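Local coordinates for protein homospermidine synthase (Legionella pneumophila subsp. pneumophila str. Philadelphia 1, PDB 2PH5) that probably acts as a homospermidine synthase, a transferase of polyamine metabolism, and binds NAD in a Rossmann-type domain, at residues 75-80 / 100-105; 194-199 / 303-308; 324-329 / 346-351. All coordinates share one frame; numbering follows the deposited sequence.

Contact 1: 75-80 / 100-105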
loop_
_atom_site.group_PDB
_atom_site.type_symbol
_atom_site.label_atom_id
_atom_site.label_comp_id
_atom_site.label_asym_id
_atom_site.label_seq_id
_atom_site.Cartn_x
_atom_site.Cartn_y
_atom_site.Cartn_z
ATOM N N GLU A 75 43.118 -16.737 1.994
ATOM C CA GLU A 75 43.855 -17.172 0.817
ATOM C C GLU A 75 43.227 -16.695 -0.487
ATOM O O GLU A 75 43.917 -16.153 -1.346
ATOM C CB GLU A 75 43.988 -18.696 0.803
ATOM C CG GLU A 75 44.858 -19.220 -0.332
ATOM C CD GLU A 75 45.284 -20.665 -0.129
ATOM O OE1 GLU A 75 46.009 -21.202 -1.001
ATOM O OE2 GLU A 75 44.901 -21.266 0.902
ATOM N N VAL A 76 41.922 -16.887 -0.633
ATOM C CA VAL A 76 41.233 -16.474 -1.850
ATOM C C VAL A 76 41.348 -14.974 -2.106
ATOM O O VAL A 76 41.773 -14.552 -3.183
ATOM C CB VAL A 76 39.737 -16.850 -1.801
ATOM C CG1 VAL A 76 39.051 -16.404 -3.071
ATOM C CG2 VAL A 76 39.582 -18.349 -1.623
ATOM N N ILE A 77 40.964 -14.176 -1.114
ATOM C CA ILE A 77 41.007 -12.719 -1.221
ATOM C C ILE A 77 42.434 -12.202 -1.054
ATOM O O ILE A 77 42.861 -11.293 -1.763
ATOM C CB ILE A 77 40.113 -12.055 -0.142
ATOM C CG1 ILE A 77 38.671 -12.557 -0.266
ATOM C CG2 ILE A 77 40.174 -10.544 -0.269
ATOM C CD1 ILE A 77 38.014 -12.245 -1.598
ATOM N N GLY A 78 43.162 -12.787 -0.109
ATOM C CA GLY A 78 44.526 -12.364 0.142
ATOM C C GLY A 78 45.459 -12.477 -1.053
ATOM O O GLY A 78 46.273 -11.592 -1.292
ATOM N N SER A 79 45.345 -13.560 -1.814
ATOM C CA SER A 79 46.211 -13.761 -2.968
ATOM C C SER A 79 45.823 -12.903 -4.149
ATOM O O SER A 79 46.464 -12.949 -5.200
ATOM C CB SER A 79 46.189 -15.226 -3.395
ATOM O OG SER A 79 46.682 -16.043 -2.350
ATOM N N THR A 80 44.780 -12.107 -3.979
ATOM C CA THR A 80 44.326 -11.275 -5.068
ATOM C C THR A 80 44.666 -9.802 -4.858
ATOM O O THR A 80 44.501 -8.992 -5.768
ATOM C CB THR A 80 42.808 -11.447 -5.259
ATOM O OG1 THR A 80 42.467 -11.153 -6.613
ATOM C CG2 THR A 80 42.043 -10.513 -4.333
ATOM N N ILE A 100 38.623 -5.694 6.104
ATOM C CA ILE A 100 39.355 -4.469 6.407
ATOM C C ILE A 100 40.773 -4.778 6.905
ATOM O O ILE A 100 41.759 -4.289 6.349
ATOM C CB ILE A 100 38.575 -3.635 7.446
ATOM C CG1 ILE A 100 37.345 -3.021 6.751
ATOM C CG2 ILE A 100 39.484 -2.586 8.099
ATOM C CD1 ILE A 100 36.393 -2.245 7.670
ATOM N N ILE A 101 40.870 -5.598 7.944
ATOM C CA ILE A 101 42.158 -5.995 8.500
ATOM C C ILE A 101 43.036 -6.605 7.405
ATOM O O ILE A 101 44.188 -6.210 7.229
ATOM C CB ILE A 101 41.951 -7.024 9.640
ATOM C CG1 ILE A 101 41.331 -6.321 10.846
ATOM C CG2 ILE A 101 43.261 -7.698 10.003
ATOM C CD1 ILE A 101 40.648 -7.257 11.811
ATOM N N LEU A 102 42.480 -7.559 6.665
ATOM C CA LEU A 102 43.209 -8.213 5.590
ATOM C C LEU A 102 43.783 -7.204 4.604
ATOM O O LEU A 102 44.943 -7.311 4.206
ATOM C CB LEU A 102 42.299 -9.188 4.841
ATOM C CG LEU A 102 42.918 -9.856 3.600
ATOM C CD1 LEU A 102 44.180 -10.632 3.987
ATOM C CD2 LEU A 102 41.894 -10.794 2.965
ATOM N N CYS A 103 42.970 -6.232 4.205
ATOM C CA CYS A 103 43.431 -5.226 3.265
ATOM C C CYS A 103 44.626 -4.470 3.808
ATOM O O CYS A 103 45.594 -4.212 3.083
ATOM C CB CYS A 103 42.316 -4.238 2.932
ATOM S SG CYS A 103 41.129 -4.857 1.729
ATOM N N ASN A 104 44.558 -4.110 5.086
ATOM C CA ASN A 104 45.650 -3.383 5.720
ATOM C C ASN A 104 46.944 -4.189 5.636
ATOM O O ASN A 104 47.995 -3.664 5.267
ATOM C CB ASN A 104 45.322 -3.093 7.185
ATOM C CG ASN A 104 46.431 -2.337 7.885
ATOM O OD1 ASN A 104 46.744 -1.194 7.529
ATOM N ND2 ASN A 104 47.040 -2.972 8.885
ATOM N N GLN A 105 46.848 -5.469 5.982
ATOM C CA GLN A 105 47.989 -6.374 5.952
ATOM C C GLN A 105 48.595 -6.393 4.558
ATOM O O GLN A 105 49.812 -6.447 4.392
ATOM C CB GLN A 105 47.542 -7.793 6.335
ATOM C CG GLN A 105 46.992 -7.924 7.756
ATOM C CD GLN A 105 46.326 -9.275 8.036
ATOM O OE1 GLN A 105 46.007 -9.589 9.188
ATOM N NE2 GLN A 105 46.105 -10.068 6.987
#

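Contact 2: 194-199 / 303-308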
loop_
_atom_site.group_PDB
_atom_site.type_symbol
_atom_site.label_atom_id
_atom_site.label_comp_id
_atom_site.label_asym_id
_atom_site.label_seq_id
_atom_site.Cartn_x
_atom_site.Cartn_y
_atom_site.Cartn_z
ATOM N N LEU A 194 27.225 24.359 14.733
ATOM C CA LEU A 194 26.557 25.070 13.650
ATOM C C LEU A 194 25.109 24.610 13.564
ATOM O O LEU A 194 24.215 25.405 13.289
ATOM C CB LEU A 194 27.246 24.803 12.309
ATOM C CG LEU A 194 26.460 25.281 11.077
ATOM C CD1 LEU A 194 26.296 26.780 11.129
ATOM C CD2 LEU A 194 27.170 24.868 9.807
ATOM N N ALA A 195 24.873 23.324 13.804
ATOM C CA ALA A 195 23.509 22.804 13.739
ATOM C C ALA A 195 22.653 23.428 14.830
ATOM O O ALA A 195 21.515 23.827 14.588
ATOM C CB ALA A 195 23.512 21.283 13.874
HETATM N N MSE A 196 23.207 23.512 16.032
HETATM C CA MSE A 196 22.480 24.082 17.150
HETATM C C MSE A 196 22.261 25.585 16.985
HETATM O O MSE A 196 21.160 26.085 17.211
HETATM C CB MSE A 196 23.230 23.819 18.446
HETATM C CG MSE A 196 22.559 24.427 19.657
HETATM SE SE MSE A 196 23.772 24.511 21.156
HETATM C CE MSE A 196 24.595 26.208 20.696
ATOM N N THR A 197 23.305 26.305 16.588
ATOM C CA THR A 197 23.197 27.745 16.405
ATOM C C THR A 197 22.157 28.081 15.337
ATOM O O THR A 197 21.592 29.176 15.339
ATOM C CB THR A 197 24.588 28.379 16.063
ATOM O OG1 THR A 197 24.434 29.771 15.769
ATOM C CG2 THR A 197 25.227 27.690 14.888
ATOM N N LEU A 198 21.886 27.132 14.443
ATOM C CA LEU A 198 20.884 27.324 13.391
ATOM C C LEU A 198 19.469 26.887 13.789
ATOM O O LEU A 198 18.530 27.048 13.012
ATOM C CB LEU A 198 21.303 26.593 12.112
ATOM C CG LEU A 198 22.161 27.395 11.131
ATOM C CD1 LEU A 198 23.141 28.287 11.880
ATOM C CD2 LEU A 198 22.886 26.438 10.215
ATOM N N GLY A 199 19.315 26.325 14.987
ATOM C CA GLY A 199 17.993 25.919 15.450
ATOM C C GLY A 199 17.427 24.612 14.923
ATOM O O GLY A 199 16.224 24.356 15.014
ATOM N N LEU A 303 26.417 15.214 15.440
ATOM C CA LEU A 303 25.805 16.527 15.635
ATOM C C LEU A 303 25.401 16.750 17.083
ATOM O O LEU A 303 24.517 17.554 17.375
ATOM C CB LEU A 303 24.579 16.681 14.740
ATOM C CG LEU A 303 24.903 16.642 13.251
ATOM C CD1 LEU A 303 23.613 16.572 12.444
ATOM C CD2 LEU A 303 25.728 17.878 12.884
ATOM N N THR A 304 26.053 16.021 17.981
ATOM C CA THR A 304 25.786 16.131 19.405
ATOM C C THR A 304 26.732 17.158 20.021
ATOM O O THR A 304 27.840 17.367 19.528
ATOM C CB THR A 304 25.980 14.771 20.112
ATOM O OG1 THR A 304 24.948 13.870 19.699
ATOM C CG2 THR A 304 25.929 14.931 21.626
ATOM N N LEU A 305 26.289 17.799 21.096
ATOM C CA LEU A 305 27.095 18.801 21.775
ATOM C C LEU A 305 26.963 18.638 23.290
ATOM O O LEU A 305 25.895 18.294 23.806
ATOM C CB LEU A 305 26.636 20.200 21.359
ATOM C CG LEU A 305 27.681 21.312 21.252
ATOM C CD1 LEU A 305 28.759 20.927 20.238
ATOM C CD2 LEU A 305 26.990 22.603 20.820
ATOM N N LYS A 306 28.058 18.889 23.999
ATOM C CA LYS A 306 28.072 18.776 25.453
ATOM C C LYS A 306 29.328 19.409 26.034
ATOM O O LYS A 306 30.333 19.559 25.337
ATOM C CB LYS A 306 27.979 17.304 25.866
ATOM C CG LYS A 306 28.906 16.372 25.107
ATOM C CD LYS A 306 28.616 14.917 25.460
ATOM C CE LYS A 306 29.513 13.961 24.685
ATOM N NZ LYS A 306 29.247 12.535 25.041
ATOM N N ASN A 307 29.256 19.784 27.310
ATOM C CA ASN A 307 30.383 20.411 28.002
ATOM C C ASN A 307 31.406 19.381 28.470
ATOM O O ASN A 307 32.554 19.723 28.744
ATOM C CB ASN A 307 29.892 21.209 29.215
ATOM C CG ASN A 307 29.268 20.325 30.289
ATOM O OD1 ASN A 307 29.003 20.781 31.407
ATOM N ND2 ASN A 307 29.024 19.058 29.953
ATOM N N GLY A 308 30.983 18.125 28.570
ATOM C CA GLY A 308 31.892 17.085 29.005
ATOM C C GLY A 308 31.205 15.748 29.150
ATOM O O GLY A 308 31.550 14.786 28.462
#

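Contact 3: 324-329 / 346-351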
loop_
_atom_site.group_PDB
_atom_site.type_symbol
_atom_site.label_atom_id
_atom_site.label_comp_id
_atom_site.label_asym_id
_atom_site.label_seq_id
_atom_site.Cartn_x
_atom_site.Cartn_y
_atom_site.Cartn_z
ATOM N N CYS A 324 9.319 2.815 -4.238
ATOM C CA CYS A 324 8.586 2.865 -5.492
ATOM C C CYS A 324 7.262 2.132 -5.290
ATOM O O CYS A 324 7.195 1.155 -4.547
ATOM C CB CYS A 324 9.394 2.200 -6.596
ATOM S SG CYS A 324 9.631 0.451 -6.322
ATOM N N PRO A 325 6.187 2.595 -5.947
ATOM C CA PRO A 325 4.880 1.944 -5.796
ATOM C C PRO A 325 4.897 0.411 -5.760
ATOM O O PRO A 325 4.100 -0.201 -5.044
ATOM C CB PRO A 325 4.059 2.513 -6.962
ATOM C CG PRO A 325 5.078 3.109 -7.892
ATOM C CD PRO A 325 6.131 3.646 -6.972
ATOM N N ASP A 326 5.797 -0.206 -6.522
ATOM C CA ASP A 326 5.893 -1.663 -6.536
ATOM C C ASP A 326 6.397 -2.180 -5.192
ATOM O O ASP A 326 5.961 -3.236 -4.721
ATOM C CB ASP A 326 6.826 -2.137 -7.655
ATOM C CG ASP A 326 6.149 -2.165 -9.017
ATOM O OD1 ASP A 326 6.863 -2.337 -10.026
ATOM O OD2 ASP A 326 4.910 -2.026 -9.084
ATOM N N ALA A 327 7.320 -1.443 -4.577
ATOM C CA ALA A 327 7.849 -1.841 -3.278
ATOM C C ALA A 327 6.781 -1.573 -2.210
ATOM O O ALA A 327 6.801 -2.181 -1.143
ATOM C CB ALA A 327 9.126 -1.069 -2.955
ATOM N N ARG A 328 5.851 -0.665 -2.503
ATOM C CA ARG A 328 4.775 -0.352 -1.567
ATOM C C ARG A 328 3.824 -1.524 -1.557
ATOM O O ARG A 328 3.404 -1.994 -0.497
ATOM C CB ARG A 328 4.025 0.904 -1.994
ATOM C CG ARG A 328 4.885 2.138 -2.000
ATOM C CD ARG A 328 4.182 3.310 -2.686
ATOM N NE ARG A 328 5.170 4.256 -3.186
ATOM C CZ ARG A 328 4.909 5.258 -4.011
ATOM N NH1 ARG A 328 5.900 6.053 -4.406
ATOM N NH2 ARG A 328 3.665 5.465 -4.432
ATOM N N LEU A 329 3.499 -2.000 -2.751
ATOM C CA LEU A 329 2.619 -3.145 -2.898
ATOM C C LEU A 329 3.317 -4.351 -2.273
ATOM O O LEU A 329 2.673 -5.194 -1.654
ATOM C CB LEU A 329 2.340 -3.421 -4.382
ATOM C CG LEU A 329 1.576 -2.364 -5.180
ATOM C CD1 LEU A 329 1.538 -2.741 -6.661
ATOM C CD2 LEU A 329 0.166 -2.235 -4.646
ATOM N N ARG A 346 12.533 -9.593 -7.085
ATOM C CA ARG A 346 12.833 -9.079 -8.404
ATOM C C ARG A 346 13.336 -7.651 -8.320
ATOM O O ARG A 346 12.819 -6.855 -7.538
ATOM C CB ARG A 346 11.595 -9.155 -9.304
ATOM C CG ARG A 346 11.843 -8.682 -10.733
ATOM C CD ARG A 346 10.783 -9.194 -11.692
ATOM N NE ARG A 346 9.442 -8.733 -11.327
ATOM C CZ ARG A 346 8.854 -7.650 -11.825
ATOM N NH1 ARG A 346 7.634 -7.321 -11.425
ATOM N NH2 ARG A 346 9.479 -6.907 -12.732
ATOM N N LEU A 347 14.367 -7.342 -9.103
ATOM C CA LEU A 347 14.943 -5.999 -9.145
ATOM C C LEU A 347 14.472 -5.324 -10.420
ATOM O O LEU A 347 14.786 -5.776 -11.527
ATOM C CB LEU A 347 16.476 -6.064 -9.156
ATOM C CG LEU A 347 17.278 -4.780 -9.481
ATOM C CD1 LEU A 347 17.141 -3.747 -8.362
ATOM C CD2 LEU A 347 18.758 -5.151 -9.661
ATOM N N ILE A 348 13.718 -4.244 -10.282
ATOM C CA ILE A 348 13.259 -3.565 -11.474
ATOM C C ILE A 348 14.303 -2.599 -11.997
ATOM O O ILE A 348 14.762 -1.698 -11.297
ATOM C CB ILE A 348 11.932 -2.845 -11.243
ATOM C CG1 ILE A 348 11.988 -2.027 -9.948
ATOM C CG2 ILE A 348 10.825 -3.872 -11.217
ATOM C CD1 ILE A 348 10.825 -1.058 -9.774
ATOM N N LEU A 349 14.671 -2.819 -13.252
ATOM C CA LEU A 349 15.677 -2.029 -13.931
ATOM C C LEU A 349 15.148 -1.624 -15.307
ATOM O O LEU A 349 14.718 -0.488 -15.509
ATOM C CB LEU A 349 16.942 -2.870 -14.072
ATOM C CG LEU A 349 18.238 -2.210 -14.531
ATOM C CD1 LEU A 349 18.687 -1.171 -13.508
ATOM C CD2 LEU A 349 19.301 -3.295 -14.700
ATOM N N ASN A 350 15.169 -2.558 -16.251
ATOM C CA ASN A 350 14.684 -2.274 -17.593
ATOM C C ASN A 350 13.171 -2.117 -17.658
ATOM O O ASN A 350 12.663 -1.382 -18.500
ATOM C CB ASN A 350 15.119 -3.372 -18.561
ATOM C CG ASN A 350 16.620 -3.491 -18.660
ATOM O OD1 ASN A 350 17.338 -2.490 -18.567
ATOM N ND2 ASN A 350 17.107 -4.712 -18.861
ATOM N N GLU A 351 12.445 -2.791 -16.774
ATOM C CA GLU A 351 11.001 -2.674 -16.816
ATOM C C GLU A 351 10.438 -1.328 -16.376
ATOM O O GLU A 351 9.277 -1.029 -16.655
ATOM C CB GLU A 351 10.325 -3.804 -16.033
ATOM C CG GLU A 351 10.864 -4.064 -14.648
ATOM C CD GLU A 351 12.025 -5.055 -14.631
ATOM O OE1 GLU A 351 13.165 -4.653 -14.961
ATOM O OE2 GLU A 351 11.787 -6.239 -14.290
#

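Contact 1: 75-80 / 100-105
Leu102 lays its CD2 methyl against the base of Ile77, at its beta branch: CD2 stands 3.7 Å from Ile77 CG2 and 3.8 Å from Ile77 CB. The two side chains cross obliquely, and the same Leu102 CD2 also comes to 3.9 Å from Gly78 N, so this methyl meets both side chain and backbone. The other branch, Leu102 CD1, rests 4.2 Å from Gly78 CA. In Ile77, CG1 stands beside the backbone N (chi1 -57°), which leaves CG2 anti to that N and facing Leu102, while CG1 carries CD1 away from the leucine. The nearest atoms of the Ile77 side chain are about 4 Å from the side chain of Ile68, an NAD-binding residue, and about 7 Å from the bound NAD itself. These are neighbouring elements of the Rossmann fold: helix 73-76 belongs to the crossover from edge strand 62-65 to strand 86-89, and helix 96-106 connects strand 86-89 to strand 109-112. Leu102 reaches back along the first of them too, touching Tyr73 and Leu74. Within 75-80, Glu75 O accepts twice from Ser79, from its N at 3.0 Å and from its OG at 2.9 Å, the hydroxyl tilted 16° from the carbonyl plane. On the other segment Asn104 is occupied elsewhere, its OD1 accepting from the backbone N of both Gln149 and Lys150.

Contact 2: 194-199 / 303-308
Leu305, Ala195 and Met196 carry this packing of a helix end against an edge strand. Helix 188-197 closes in a Schellman motif at Gly199, whose phi is positive and whose N bonds to Met196 O at 2.9 Å. The facing residues follow the end of helix 295-302 and run into strand 305-306, an edge strand of a six-stranded mixed sheet in the region belonging to the saccharopine dehydrogenase C-terminal domain family. Two apolar touches join them, adjacent residues on the helix meeting residues two apart on the other segment. Ala195 points its CB at the Leu303 side chain and meets the CD2 methyl at 4.2 Å; Leu303 starts out alongside the helix, and its branched end comes nearer. Next, Met196, present as selenomethionine, and Leu305 direct their side chains toward each other and cross at about a right angle. Both groups also pack on Tyr313 of the adjoining strand 311-322, which pairs through backbone hydrogen bonds with Leu305 and carries the contact inward from the rim of the sheet. No hydrogen bond spans the two segments. The first carbons of Met196 run out extended, CG anti to the backbone N (chi1 178°), and the chain then bends at chi3 (86°), turning CE aside and leaving SE as the atom that lies 3.8 Å from Leu305 CD2.

Contact 3: 324-329 / 346-351
Ile348 reaches from its CB toward the first turn of helix 325-336 and ends between Cys324 and Asp326. Its CB is too far back to meet the helix, and CG2 approaches Asp326 OD1 only distantly, at 4.4 Å. CG1 sits between the backbone N and carbonyl carbon (chi1 48°) and sends CD1 forward in an extended chain; that methyl lies 4.0 Å from Cys324 SG and 4.2 Å from Asp326 OD1. Val223, Thr225 and Thr213 also touch the isoleucine, packing it beside the small parallel pair of strands 221-224 and 344-347. Cys324 is the N-cap of the helix, and its SG accepts a weak bond from Ala327 N. Arg346 and Glu351 pair within their own segment, NH2 to OE2 at 2.9 Å, with OE2 in the guanidinium plane and met on its anti side; Arg346 NE has a second salt bridge, to Glu221. The contact across the segments is therefore one methyl against a sulfur and a carboxylate oxygen: apolar toward Cys324, while buried Asp326 OD1 bonds to Thr213 OG1, and the nearby helix start would probably favour its negative charge.

From the N terminus, contact 1 comes first and closes a short loop of 19 residues that contains strand 86-89, tying Ile77 and Gly78 to helix 96-106 within the NAD-binding domain. Contact 2 then opens with helix 188-197 and closes more than a hundred residues later at edge strand 305-306, spanning much of the C-terminal family region. Contact 3 follows, joining the start of helix 325-336 to the end of strand 344-347 over 16 residues. The three loops run in series, neither nesting nor crossing. Contacts 2 and 3 both belong to that C-terminal region but lie on opposite sides of the chain's centre, their centres 40 Å apart. No two contacts touch.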